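Local coordinates for neutral ceramidase (Pseudomonas aeruginosa, PDB 2ZWS), which catalyses cleavage of the N-acyl linkage of ceramides to give sphingosine and free fatty acid, and also the reverse synthesis, with zinc and magnesium as its metals, at residues A[30-35]-A[507-512]; A[40-45]-A[131-136]; A[423-426]-A[432-435]; A[534-539]-A[606-611]. All coordinates share one frame; numbering follows the deposited sequence. Where two conformers were deposited one is given.

Contact 1 of 4, residues A[30-35]-A[507-512]; sequences EQKTAG and NFQTGV. With GOL (glycerol), chain X; FMT (formic acid), chain F.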
loop_
_atom_site.group_PDB
_atom_site.type_symbol
_atom_site.label_atom_id
_atom_site.label_comp_id
_atom_site.label_asym_id
_atom_site.label_seq_id
_atom_site.Cartn_x
_atom_site.Cartn_y
_atom_site.Cartn_z
ATOM N N GLU A 30 -1.560 4.151 20.334
ATOM C CA GLU A 30 -1.844 2.876 20.975
ATOM C C GLU A 30 -2.170 1.773 19.963
ATOM O O GLU A 30 -2.962 0.872 20.242
ATOM C CB GLU A 30 -2.985 3.030 21.986
ATOM C CG GLU A 30 -2.616 3.790 23.257
ATOM C CD GLU A 30 -3.811 4.026 24.181
ATOM O OE1 GLU A 30 -3.746 4.968 25.000
ATOM O OE2 GLU A 30 -4.814 3.284 24.091
ATOM N N GLN A 31 -1.554 1.855 18.787
ATOM C CA GLN A 31 -1.639 0.781 17.813
ATOM C C GLN A 31 -0.259 0.420 17.323
ATOM O O GLN A 31 0.140 0.779 16.206
ATOM C CB GLN A 31 -2.537 1.167 16.640
ATOM C CG GLN A 31 -2.927 -0.046 15.815
ATOM C CD GLN A 31 -3.401 0.296 14.422
ATOM O OE1 GLN A 31 -3.322 1.444 13.958
ATOM N NE2 GLN A 31 -3.884 -0.728 13.721
ATOM N N LYS A 32 0.469 -0.300 18.164
ATOM C CA LYS A 32 1.798 -0.789 17.784
ATOM C C LYS A 32 1.773 -2.205 17.230
ATOM O O LYS A 32 0.948 -3.020 17.651
ATOM C CB LYS A 32 2.762 -0.676 18.957
ATOM C CG LYS A 32 2.984 0.782 19.380
ATOM C CD LYS A 32 4.303 0.944 20.107
ATOM C CE LYS A 32 4.387 2.281 20.750
ATOM N NZ LYS A 32 5.702 2.379 21.465
ATOM N N THR A 33 2.668 -2.492 16.281
ATOM C CA THR A 33 2.735 -3.859 15.758
ATOM C C THR A 33 2.992 -4.854 16.885
ATOM O O THR A 33 3.680 -4.553 17.880
ATOM C CB THR A 33 3.799 -4.040 14.642
ATOM O OG1 THR A 33 5.066 -3.584 15.150
ATOM C CG2 THR A 33 3.439 -3.165 13.418
ATOM N N ALA A 34 2.414 -6.033 16.706
ATOM C CA ALA A 34 2.607 -7.148 17.644
ATOM C C ALA A 34 2.674 -8.508 16.961
ATOM O O ALA A 34 2.421 -9.528 17.596
ATOM C CB ALA A 34 1.488 -7.132 18.714
ATOM N N GLY A 35 2.975 -8.511 15.663
ATOM C CA GLY A 35 3.135 -9.757 14.919
ATOM C C GLY A 35 2.790 -9.596 13.461
ATOM O O GLY A 35 2.726 -8.467 12.940
ATOM N N ASN A 507 13.352 10.879 15.980
ATOM C CA ASN A 507 12.693 9.679 16.443
ATOM C C ASN A 507 12.678 9.572 17.938
ATOM O O ASN A 507 13.735 9.749 18.564
ATOM C CB ASN A 507 13.414 8.443 15.920
ATOM C CG ASN A 507 12.921 7.182 16.592
ATOM O OD1 ASN A 507 11.734 6.901 16.561
ATOM N ND2 ASN A 507 13.830 6.429 17.238
ATOM N N PHE A 508 11.502 9.248 18.492
ATOM C CA PHE A 508 11.343 9.052 19.940
ATOM C C PHE A 508 10.875 7.649 20.319
ATOM O O PHE A 508 10.642 7.352 21.483
ATOM C CB PHE A 508 10.482 10.176 20.542
ATOM C CG PHE A 508 11.166 11.490 20.512
ATOM C CD1 PHE A 508 11.059 12.327 19.397
ATOM C CD2 PHE A 508 11.949 11.897 21.585
ATOM C CE1 PHE A 508 11.717 13.541 19.352
ATOM C CE2 PHE A 508 12.607 13.114 21.544
ATOM C CZ PHE A 508 12.478 13.945 20.426
ATOM N N GLN A 509 10.839 6.749 19.331
ATOM C CA GLN A 509 10.541 5.354 19.604
ATOM C C GLN A 509 11.807 4.622 20.018
ATOM O O GLN A 509 12.780 4.573 19.258
ATOM C CB GLN A 509 9.937 4.687 18.361
ATOM C CG GLN A 509 9.752 3.187 18.489
ATOM C CD GLN A 509 8.784 2.791 19.593
ATOM O OE1 GLN A 509 7.590 3.118 19.545
ATOM N NE2 GLN A 509 9.284 2.047 20.571
ATOM N N THR A 510 11.793 4.044 21.222
ATOM C CA THR A 510 12.935 3.299 21.729
ATOM C C THR A 510 13.119 1.993 20.941
ATOM O O THR A 510 12.172 1.472 20.363
ATOM C CB THR A 510 12.744 3.023 23.243
ATOM O OG1 THR A 510 12.256 4.209 23.893
ATOM C CG2 THR A 510 14.036 2.621 23.897
ATOM N N GLY A 511 14.338 1.457 20.925
ATOM C CA GLY A 511 14.612 0.200 20.243
ATOM C C GLY A 511 14.743 -0.949 21.223
ATOM O O GLY A 511 14.241 -0.891 22.355
ATOM N N VAL A 512 15.461 -1.978 20.802
ATOM C CA VAL A 512 15.666 -3.172 21.608
ATOM C C VAL A 512 16.898 -2.979 22.475
ATOM O O VAL A 512 17.993 -2.794 21.954
ATOM C CB VAL A 512 15.908 -4.400 20.717
ATOM C CG1 VAL A 512 15.993 -5.660 21.566
ATOM C CG2 VAL A 512 14.804 -4.539 19.641
HETATM C C1 GOL X . 6.412 0.129 25.017
HETATM O O1 GOL X . 5.116 -0.269 25.409
HETATM C C2 GOL X . 6.803 -0.549 23.705
HETATM O O2 GOL X . 5.786 -0.441 22.722
HETATM C C3 GOL X . 8.092 0.075 23.187
HETATM O O3 GOL X . 7.832 1.430 22.907
HETATM C C FMT F . 17.703 1.373 22.106
HETATM O O1 FMT F . 16.948 1.895 22.932
HETATM O O2 FMT F . 18.761 0.788 22.370
#
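Lys-32 and Gln-509 reach for each other from opposite directions and meet at their polar ends, the one direct touch between 30-35 and 507-512. Lys-32 NZ donates to Gln-509 OE1 over 2.8 Å, lying in the carbonyl plane on a lone pair, with a C=O...N angle of 124°. The lysine spans the gap because its chain runs extended beyond CG. The glutamine leaves its backbone with CG anti to N (chi1 173°) and then bends at chi2, which turns the amide so that its oxygen faces the lysine while NE2 turns back to its own loop. There Gln-509 NE2 meets Thr-510 O at 3.0 Å, nearly straight and within the amide plane, so the amide's rotation is fixed from both ends. A glycerol, probably from the crystallisation liquor, bridges the pair: Gln-509 NE2 gives a 2.8 Å bond to its O3, and Lys-32 NZ a 3.1 Å bond to its O2. Asn-507 forms an Asx turn, its OD1 accepting from Gln-509 N, while its ND2 bonds to Gln-509 O, so both backbone polar atoms of Gln-509 are held. Away from this surface bridge, Phe-508 packs on helix 350-354. Strand 32-36 lies between strands 214-215 and 584-591 in a mixed sheet, and the loop of 507-512 lies between helix 471-488 and strand 526-528, an outer strand of that sheet.

Contact 2 of 4, residues A[40-45]-A[131-136]; sequences QWARAF and VRSIER
Ala-42 and Ala-44 of strand 41-49 meet Ser-133 and Ile-134 of helix 120-138 in an alpha/beta layer, the helix lying over a mixed sheet that includes strands 5-13, 41-49 and 55-61. The segment axes approach to 7.3 Å and run in the same general sense, 37° apart, a close spacing allowed by the small side chains between them. Apolar packing joins Ala-44 CB to Ile-134 CG1 at 4.2 Å, and Val-59 of the adjoining strand 55-61 touches both alanines, Ser-133 and Ile-134. Backbone oxygens also take part: Ala-42 O lies 3.4 Å from Ser-133 CB, and Ala-44 CB rests 3.5 Å from Ser-133 O. Charged groups lie outside the interface. On the other face of the strand Arg-43 pairs with Glu-228 and Asp-62, whereas Arg-132 and Arg-136 of the helix both bridge to Glu-556. No hydrogen bond crosses the contact, and the buried Ser-133 hydroxyl is bonded within its own helix, to Ile-130 O. With chi1 at 74°, between the backbone N and the carbonyl carbon, Ser-133 OG sits 3.6 Å from both Ala-42 CB and Ala-44 CB.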
loop_
_atom_site.group_PDB
_atom_site.type_symbol
_atom_site.label_atom_id
_atom_site.label_comp_id
_atom_site.label_asym_id
_atom_site.label_seq_id
_atom_site.Cartn_x
_atom_site.Cartn_y
_atom_site.Cartn_z
ATOM N N GLN A 40 3.849 -7.981 3.740
ATOM C CA GLN A 40 3.663 -6.905 2.781
ATOM C C GLN A 40 4.621 -7.093 1.610
ATOM O O GLN A 40 5.817 -7.399 1.820
ATOM C CB GLN A 40 3.993 -5.575 3.467
ATOM C CG GLN A 40 3.087 -5.280 4.676
ATOM C CD GLN A 40 3.572 -4.074 5.437
ATOM O OE1 GLN A 40 3.102 -2.961 5.205
ATOM N NE2 GLN A 40 4.536 -4.262 6.273
ATOM N N TRP A 41 4.122 -6.871 0.389
ATOM C CA TRP A 41 4.914 -7.121 -0.831
ATOM C C TRP A 41 4.880 -5.919 -1.759
ATOM O O TRP A 41 3.893 -5.116 -1.769
ATOM C CB TRP A 41 4.357 -8.342 -1.603
ATOM C CG TRP A 41 4.357 -9.562 -0.709
ATOM C CD1 TRP A 41 3.349 -9.992 0.114
ATOM C CD2 TRP A 41 5.447 -10.484 -0.534
ATOM N NE1 TRP A 41 3.748 -11.125 0.802
ATOM C CE2 TRP A 41 5.035 -11.442 0.427
ATOM C CE3 TRP A 41 6.727 -10.581 -1.082
ATOM C CZ2 TRP A 41 5.859 -12.485 0.835
ATOM C CZ3 TRP A 41 7.548 -11.618 -0.677
ATOM C CH2 TRP A 41 7.119 -12.553 0.281
ATOM N N ALA A 42 5.985 -5.757 -2.489
ATOM C CA ALA A 42 6.023 -4.918 -3.675
ATOM C C ALA A 42 5.867 -5.845 -4.880
ATOM O O ALA A 42 6.562 -6.857 -4.987
ATOM C CB ALA A 42 7.353 -4.191 -3.774
ATOM N N ARG A 43 4.958 -5.483 -5.769
ATOM C CA ARG A 43 4.678 -6.284 -6.979
ATOM C C ARG A 43 4.985 -5.384 -8.161
ATOM O O ARG A 43 4.343 -4.336 -8.338
ATOM C CB ARG A 43 3.197 -6.704 -6.978
ATOM C CG ARG A 43 2.884 -7.822 -5.977
ATOM C CD ARG A 43 1.382 -8.136 -5.889
ATOM N NE ARG A 43 1.104 -9.286 -5.025
ATOM C CZ ARG A 43 0.894 -9.199 -3.710
ATOM N NH1 ARG A 43 0.917 -8.007 -3.124
ATOM N NH2 ARG A 43 0.654 -10.296 -2.975
ATOM N N ALA A 44 5.983 -5.766 -8.942
ATOM C CA ALA A 44 6.510 -4.938 -10.033
ATOM C C ALA A 44 6.144 -5.506 -11.378
ATOM O O ALA A 44 6.235 -6.741 -11.592
ATOM C CB ALA A 44 8.028 -4.834 -9.938
ATOM N N PHE A 45 5.801 -4.599 -12.295
ATOM C CA PHE A 45 5.363 -4.987 -13.643
ATOM C C PHE A 45 6.185 -4.151 -14.594
ATOM O O PHE A 45 5.977 -2.943 -14.716
ATOM C CB PHE A 45 3.873 -4.678 -13.839
ATOM C CG PHE A 45 2.986 -5.422 -12.889
ATOM C CD1 PHE A 45 2.880 -5.018 -11.549
ATOM C CD2 PHE A 45 2.293 -6.565 -13.309
ATOM C CE1 PHE A 45 2.061 -5.715 -10.660
ATOM C CE2 PHE A 45 1.464 -7.272 -12.411
ATOM C CZ PHE A 45 1.348 -6.840 -11.099
ATOM N N VAL A 131 13.082 -2.051 -4.698
ATOM C CA VAL A 131 14.157 -2.265 -5.675
ATOM C C VAL A 131 14.283 -3.767 -6.030
ATOM O O VAL A 131 14.379 -4.122 -7.199
ATOM C CB VAL A 131 15.494 -1.677 -5.156
ATOM C CG1 VAL A 131 16.676 -2.069 -6.095
ATOM C CG2 VAL A 131 15.392 -0.165 -5.007
ATOM N N ARG A 132 14.211 -4.651 -5.043
ATOM C CA ARG A 132 14.338 -6.094 -5.306
ATOM C C ARG A 132 13.192 -6.572 -6.202
ATOM O O ARG A 132 13.371 -7.404 -7.067
ATOM C CB ARG A 132 14.317 -6.839 -3.983
ATOM C CG ARG A 132 14.711 -8.313 -4.072
ATOM C CD ARG A 132 14.662 -9.018 -2.661
ATOM N NE ARG A 132 15.090 -8.117 -1.586
ATOM C CZ ARG A 132 14.314 -7.642 -0.601
ATOM N NH1 ARG A 132 13.026 -8.037 -0.439
ATOM N NH2 ARG A 132 14.857 -6.776 0.253
ATOM N N SER A 133 11.996 -6.003 -6.036
ATOM C CA SER A 133 10.848 -6.447 -6.879
ATOM C C SER A 133 11.098 -6.108 -8.359
ATOM O O SER A 133 10.763 -6.900 -9.263
ATOM C CB SER A 133 9.514 -5.877 -6.365
ATOM O OG SER A 133 9.396 -4.511 -6.665
ATOM N N ILE A 134 11.725 -4.954 -8.610
ATOM C CA ILE A 134 12.028 -4.517 -9.974
ATOM C C ILE A 134 13.133 -5.365 -10.555
ATOM O O ILE A 134 13.044 -5.785 -11.706
ATOM C CB ILE A 134 12.386 -3.012 -9.995
ATOM C CG1 ILE A 134 11.173 -2.141 -9.591
ATOM C CG2 ILE A 134 12.850 -2.528 -11.393
ATOM C CD1 ILE A 134 11.522 -0.643 -9.239
ATOM N N GLU A 135 14.143 -5.659 -9.746
ATOM C CA GLU A 135 15.233 -6.546 -10.164
ATOM C C GLU A 135 14.697 -7.914 -10.564
ATOM O O GLU A 135 15.124 -8.500 -11.585
ATOM C CB GLU A 135 16.227 -6.677 -9.025
ATOM C CG GLU A 135 16.984 -5.407 -8.799
ATOM C CD GLU A 135 17.989 -5.537 -7.662
ATOM O OE1 GLU A 135 17.749 -6.320 -6.716
ATOM O OE2 GLU A 135 19.010 -4.836 -7.716
ATOM N N ARG A 136 13.765 -8.437 -9.764
ATOM C CA ARG A 136 13.172 -9.727 -10.063
ATOM C C ARG A 136 12.337 -9.671 -11.330
ATOM O O ARG A 136 12.418 -10.569 -12.161
ATOM C CB ARG A 136 12.350 -10.266 -8.897
ATOM C CG ARG A 136 13.229 -10.579 -7.718
ATOM C CD ARG A 136 12.438 -10.933 -6.473
ATOM N NE ARG A 136 13.316 -11.570 -5.484
ATOM C CZ ARG A 136 12.914 -11.991 -4.285
ATOM N NH1 ARG A 136 11.654 -11.818 -3.898
ATOM N NH2 ARG A 136 13.783 -12.575 -3.458
#

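Contact 3 of 4, residues A[423-426]-A[432-435]; sequences AVQA and GIRH
Gln-425 on helix 414-428 carries the contact, laying its amide against the backbone of Ile-433 and Arg-434. Its NE2 donates to Ile-433 O over 2.8 Å in a fairly straight bond (167°). The acceptor lies in the amide plane, yet the nitrogen stands well above the plane of the carbonyl it binds. The amide oxygen turns to the next peptide, where Gln-425 OE1 rests 3.2 Å from Arg-434 C; His-435 N, although near, is poorly angled for a bond to it. Off one face of the amide, Ile-433 CG2 comes within 4.1 Å of Gln-425 OE1. Two torsions deliver the group: CG is anti to the backbone N (chi1 178°) and the chain then bends at chi2, swinging the amide off the helix toward the loop. From the opposite face of the same carbonyl, Arg-434 NH1 gives Ile-433 O a second bond of 2.9 Å in the conformer described, one of two for this side chain; this arginine also makes a salt bridge with Glu-429. Further out, His-435 is bonded to Glu-289 and its ring is stacked with that of Tyr-148. Val-424 seats the helix on Met-397, Leu-406 and Val-436 of a four-stranded sheet. Helix 414-428 thus links the parallel neighbours 403-407 and 435-439 as a beta-alpha-beta crossover, and Gln-425 ties the helix to the loop that leads into the second strand. In this conformer the Ile-433 oxygen accepts from a neutral amide and a guanidinium, neither on a lone pair; sharing it, the two donors probably weaken each other somewhat.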
loop_
_atom_site.group_PDB
_atom_site.type_symbol
_atom_site.label_atom_id
_atom_site.label_comp_id
_atom_site.label_asym_id
_atom_site.label_seq_id
_atom_site.Cartn_x
_atom_site.Cartn_y
_atom_site.Cartn_z
ATOM N N ALA A 423 -11.340 15.027 -17.950
ATOM C CA ALA A 423 -10.600 16.131 -18.567
ATOM C C ALA A 423 -9.422 15.589 -19.379
ATOM O O ALA A 423 -9.154 16.044 -20.494
ATOM C CB ALA A 423 -10.135 17.093 -17.515
ATOM N N VAL A 424 -8.720 14.603 -18.815
ATOM C CA VAL A 424 -7.606 13.962 -19.500
ATOM C C VAL A 424 -8.070 13.158 -20.719
ATOM O O VAL A 424 -7.458 13.261 -21.795
ATOM C CB VAL A 424 -6.781 13.102 -18.528
ATOM C CG1 VAL A 424 -5.802 12.148 -19.290
ATOM C CG2 VAL A 424 -6.044 14.001 -17.535
ATOM N N GLN A 425 -9.150 12.390 -20.579
ATOM C CA GLN A 425 -9.684 11.669 -21.737
ATOM C C GLN A 425 -10.064 12.641 -22.871
ATOM O O GLN A 425 -9.803 12.356 -24.045
ATOM C CB GLN A 425 -10.867 10.761 -21.342
ATOM C CG GLN A 425 -11.503 10.005 -22.536
ATOM C CD GLN A 425 -10.540 9.070 -23.232
ATOM O OE1 GLN A 425 -10.188 8.006 -22.714
ATOM N NE2 GLN A 425 -10.112 9.459 -24.416
ATOM N N ALA A 426 -10.661 13.780 -22.530
ATOM C CA ALA A 426 -11.009 14.773 -23.569
ATOM C C ALA A 426 -9.752 15.289 -24.274
ATOM O O ALA A 426 -9.728 15.386 -25.499
ATOM C CB ALA A 426 -11.857 15.924 -22.978
ATOM N N GLY A 432 -5.330 8.998 -29.568
ATOM C CA GLY A 432 -5.726 7.602 -29.700
ATOM C C GLY A 432 -5.941 6.941 -28.348
ATOM O O GLY A 432 -6.076 5.710 -28.270
ATOM N N ILE A 433 -6.008 7.746 -27.290
ATOM C CA ILE A 433 -6.293 7.190 -25.962
ATOM C C ILE A 433 -7.786 6.905 -25.815
ATOM O O ILE A 433 -8.628 7.760 -26.118
ATOM C CB ILE A 433 -5.834 8.147 -24.838
ATOM C CG1 ILE A 433 -4.322 8.410 -24.921
ATOM C CG2 ILE A 433 -6.228 7.590 -23.464
ATOM C CD1 ILE A 433 -3.460 7.147 -24.978
ATOM N N ARG A 434 -8.109 5.717 -25.312
ATOM C CA ARG A 434 -9.501 5.305 -25.147
ATOM C C ARG A 434 -9.895 5.001 -23.703
ATOM O O ARG A 434 -11.065 4.892 -23.393
ATOM C CB ARG A 434 -9.796 4.085 -26.039
ATOM C CG ARG A 434 -9.547 4.333 -27.556
ATOM C CD ARG A 434 -10.547 5.368 -28.119
ATOM N NE ARG A 434 -10.264 5.785 -29.504
ATOM C CZ ARG A 434 -9.694 6.941 -29.861
ATOM N NH1 ARG A 434 -9.306 7.846 -28.957
ATOM N NH2 ARG A 434 -9.511 7.206 -31.154
ATOM N N HIS A 435 -8.903 4.834 -22.837
ATOM C CA HIS A 435 -9.181 4.545 -21.432
ATOM C C HIS A 435 -8.168 5.275 -20.575
ATOM O O HIS A 435 -6.969 5.251 -20.867
ATOM C CB HIS A 435 -9.104 3.043 -21.149
ATOM C CG HIS A 435 -10.025 2.223 -21.997
ATOM N ND1 HIS A 435 -11.391 2.195 -21.804
ATOM C CD2 HIS A 435 -9.778 1.416 -23.049
ATOM C CE1 HIS A 435 -11.945 1.395 -22.700
ATOM N NE2 HIS A 435 -10.986 0.912 -23.470
#

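Contact 4 of 4, residues A[534-539]-A[606-611]; sequences YRIGDK and PGTEPG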
loop_
_atom_site.group_PDB
_atom_site.type_symbol
_atom_site.label_atom_id
_atom_site.label_comp_id
_atom_site.label_asym_id
_atom_site.label_seq_id
_atom_site.Cartn_x
_atom_site.Cartn_y
_atom_site.Cartn_z
ATOM N N TYR A 534 -5.776 -33.085 15.538
ATOM C CA TYR A 534 -6.715 -32.039 15.145
ATOM C C TYR A 534 -7.476 -32.492 13.920
ATOM O O TYR A 534 -7.045 -33.415 13.230
ATOM C CB TYR A 534 -5.975 -30.737 14.777
ATOM C CG TYR A 534 -5.182 -30.105 15.902
ATOM C CD1 TYR A 534 -3.888 -30.526 16.197
ATOM C CD2 TYR A 534 -5.718 -29.073 16.645
ATOM C CE1 TYR A 534 -3.152 -29.932 17.229
ATOM C CE2 TYR A 534 -4.989 -28.473 17.676
ATOM C CZ TYR A 534 -3.721 -28.906 17.955
ATOM O OH TYR A 534 -2.997 -28.334 18.962
ATOM N N ARG A 535 -8.592 -31.820 13.656
ATOM C CA ARG A 535 -9.401 -32.038 12.460
ATOM C C ARG A 535 -9.333 -30.792 11.584
ATOM O O ARG A 535 -9.018 -29.699 12.059
ATOM C CB ARG A 535 -10.864 -32.284 12.834
ATOM C CG ARG A 535 -11.063 -33.409 13.837
ATOM C CD ARG A 535 -12.458 -33.984 13.751
ATOM N NE ARG A 535 -12.523 -35.299 14.397
ATOM C CZ ARG A 535 -12.301 -36.458 13.776
ATOM N NH1 ARG A 535 -12.009 -36.486 12.475
ATOM N NH2 ARG A 535 -12.382 -37.598 14.456
ATOM N N ILE A 536 -9.659 -30.952 10.307
ATOM C CA ILE A 536 -9.757 -29.808 9.416
ATOM C C ILE A 536 -10.753 -28.802 10.007
ATOM O O ILE A 536 -11.832 -29.181 10.490
ATOM C CB ILE A 536 -10.138 -30.233 7.977
ATOM C CG1 ILE A 536 -8.939 -30.921 7.314
ATOM C CG2 ILE A 536 -10.561 -29.021 7.165
ATOM C CD1 ILE A 536 -9.230 -31.533 5.925
ATOM N N GLY A 537 -10.364 -27.526 10.008
ATOM C CA GLY A 537 -11.198 -26.480 10.564
ATOM C C GLY A 537 -10.751 -26.085 11.958
ATOM O O GLY A 537 -11.139 -25.035 12.451
ATOM N N ASP A 538 -9.941 -26.933 12.596
ATOM C CA ASP A 538 -9.413 -26.612 13.916
ATOM C C ASP A 538 -8.250 -25.644 13.821
ATOM O O ASP A 538 -7.492 -25.652 12.836
ATOM C CB ASP A 538 -8.930 -27.877 14.636
ATOM C CG ASP A 538 -10.074 -28.788 15.102
ATOM O OD1 ASP A 538 -9.768 -29.934 15.497
ATOM O OD2 ASP A 538 -11.261 -28.379 15.095
ATOM N N LYS A 539 -8.067 -24.855 14.880
ATOM C CA LYS A 539 -6.897 -23.990 14.995
ATOM C C LYS A 539 -5.855 -24.593 15.944
ATOM O O LYS A 539 -6.168 -24.896 17.098
ATOM C CB LYS A 539 -7.326 -22.619 15.498
ATOM C CG LYS A 539 -6.249 -21.540 15.463
ATOM C CD LYS A 539 -6.836 -20.281 16.122
ATOM C CE LYS A 539 -6.161 -19.012 15.610
ATOM N NZ LYS A 539 -6.524 -17.836 16.463
ATOM N N PRO A 606 -9.643 -26.539 4.605
ATOM C CA PRO A 606 -10.128 -27.650 3.771
ATOM C C PRO A 606 -9.083 -28.037 2.746
ATOM O O PRO A 606 -8.428 -27.163 2.165
ATOM C CB PRO A 606 -11.347 -27.054 3.073
ATOM C CG PRO A 606 -11.844 -26.009 4.023
ATOM C CD PRO A 606 -10.617 -25.429 4.671
ATOM N N GLY A 607 -8.898 -29.336 2.551
ATOM C CA GLY A 607 -7.936 -29.817 1.581
ATOM C C GLY A 607 -6.564 -30.171 2.103
ATOM O O GLY A 607 -5.718 -30.610 1.326
ATOM N N THR A 608 -6.297 -29.984 3.403
ATOM C CA THR A 608 -5.016 -30.388 3.985
ATOM C C THR A 608 -4.957 -31.908 4.078
ATOM O O THR A 608 -5.927 -32.532 4.518
ATOM C CB THR A 608 -4.843 -29.819 5.402
ATOM O OG1 THR A 608 -6.054 -30.016 6.132
ATOM C CG2 THR A 608 -4.542 -28.350 5.351
ATOM N N GLU A 609 -3.835 -32.497 3.677
ATOM C CA GLU A 609 -3.660 -33.934 3.758
ATOM C C GLU A 609 -3.681 -34.384 5.214
ATOM O O GLU A 609 -3.048 -33.753 6.061
ATOM C CB GLU A 609 -2.347 -34.345 3.092
ATOM C CG GLU A 609 -2.472 -34.631 1.602
ATOM C CD GLU A 609 -2.783 -36.100 1.314
ATOM O OE1 GLU A 609 -3.934 -36.537 1.555
ATOM O OE2 GLU A 609 -1.870 -36.818 0.839
ATOM N N PRO A 610 -4.454 -35.443 5.519
ATOM C CA PRO A 610 -4.269 -36.138 6.789
ATOM C C PRO A 610 -2.820 -36.591 6.929
ATOM O O PRO A 610 -2.167 -36.893 5.927
ATOM C CB PRO A 610 -5.187 -37.352 6.661
ATOM C CG PRO A 610 -6.245 -36.918 5.709
ATOM C CD PRO A 610 -5.564 -36.014 4.731
ATOM N N GLY A 611 -2.317 -36.621 8.162
ATOM C CA GLY A 611 -0.936 -37.027 8.416
ATOM C C GLY A 611 -0.330 -36.334 9.621
ATOM O O GLY A 611 -1.052 -35.826 10.478
#
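Two connections of a beta-sandwich lie side by side here: the type II turn Arg-535 to Asp-538, between strands 533-535 and 539-545, and the loop 606-611, between strands 595-603 and 611-622. Ile-536, a corner residue of the turn, provides the side chain that touches the loop, and its branches divide the work. CG2, anti to the backbone N, rests against the start of the loop, 3.7 Å from Pro-606 N and 4.4 Å from Pro-606 CD. The other branch slides past Thr-608 in the opposite sense, and Ile-536 CD1 lies 3.7 Å from Thr-608 O. Ile-536 CG1 comes to 3.2 Å from Thr-608 OG1 in the conformer described, one of two for the threonine, so this closeness is less certain. The hydroxyl OG1 has its polar partner nearby in Pro-605 O. No hydrogen bond spans the two segments; the turn is closed by its own bonds. Asp-538 N reaches Arg-535 O at 3.0 Å, and Asp-538 OD1 accepts from Arg-535 N at 2.9 Å, met from above the carboxylate plane. Gly-537 takes the positive phi (100°) of the third turn position. Backbone bonds from Gly-537 and Asp-538 to Ile-604 bind the turn to the neighbouring loop. Each connection passes from a strand of one sheet to a strand of the other, as inter-sheet loops do at the ends of a beta-sandwich.

Contact 2 is the buried one, a helix laid on the N-terminal sheet through small side chains and without any hydrogen bond across it. Contacts 1 and 4 lie at the surface, and contact 3 is partly buried. Contact 1 relies on an ammonium and an amide, contact 3 on an amide and a carbonyl, and contact 4 on an isoleucine meeting a loop. Contacts 1 and 4 both involve the six-stranded sheet that mixes N- and C-terminal strands: strand 32-36 belongs to it, while 534-539 leads into it and 606-611 leaves it. Contact 3 lies on the opposite side of the chain's centre from contact 1, their centres about 46 Å apart.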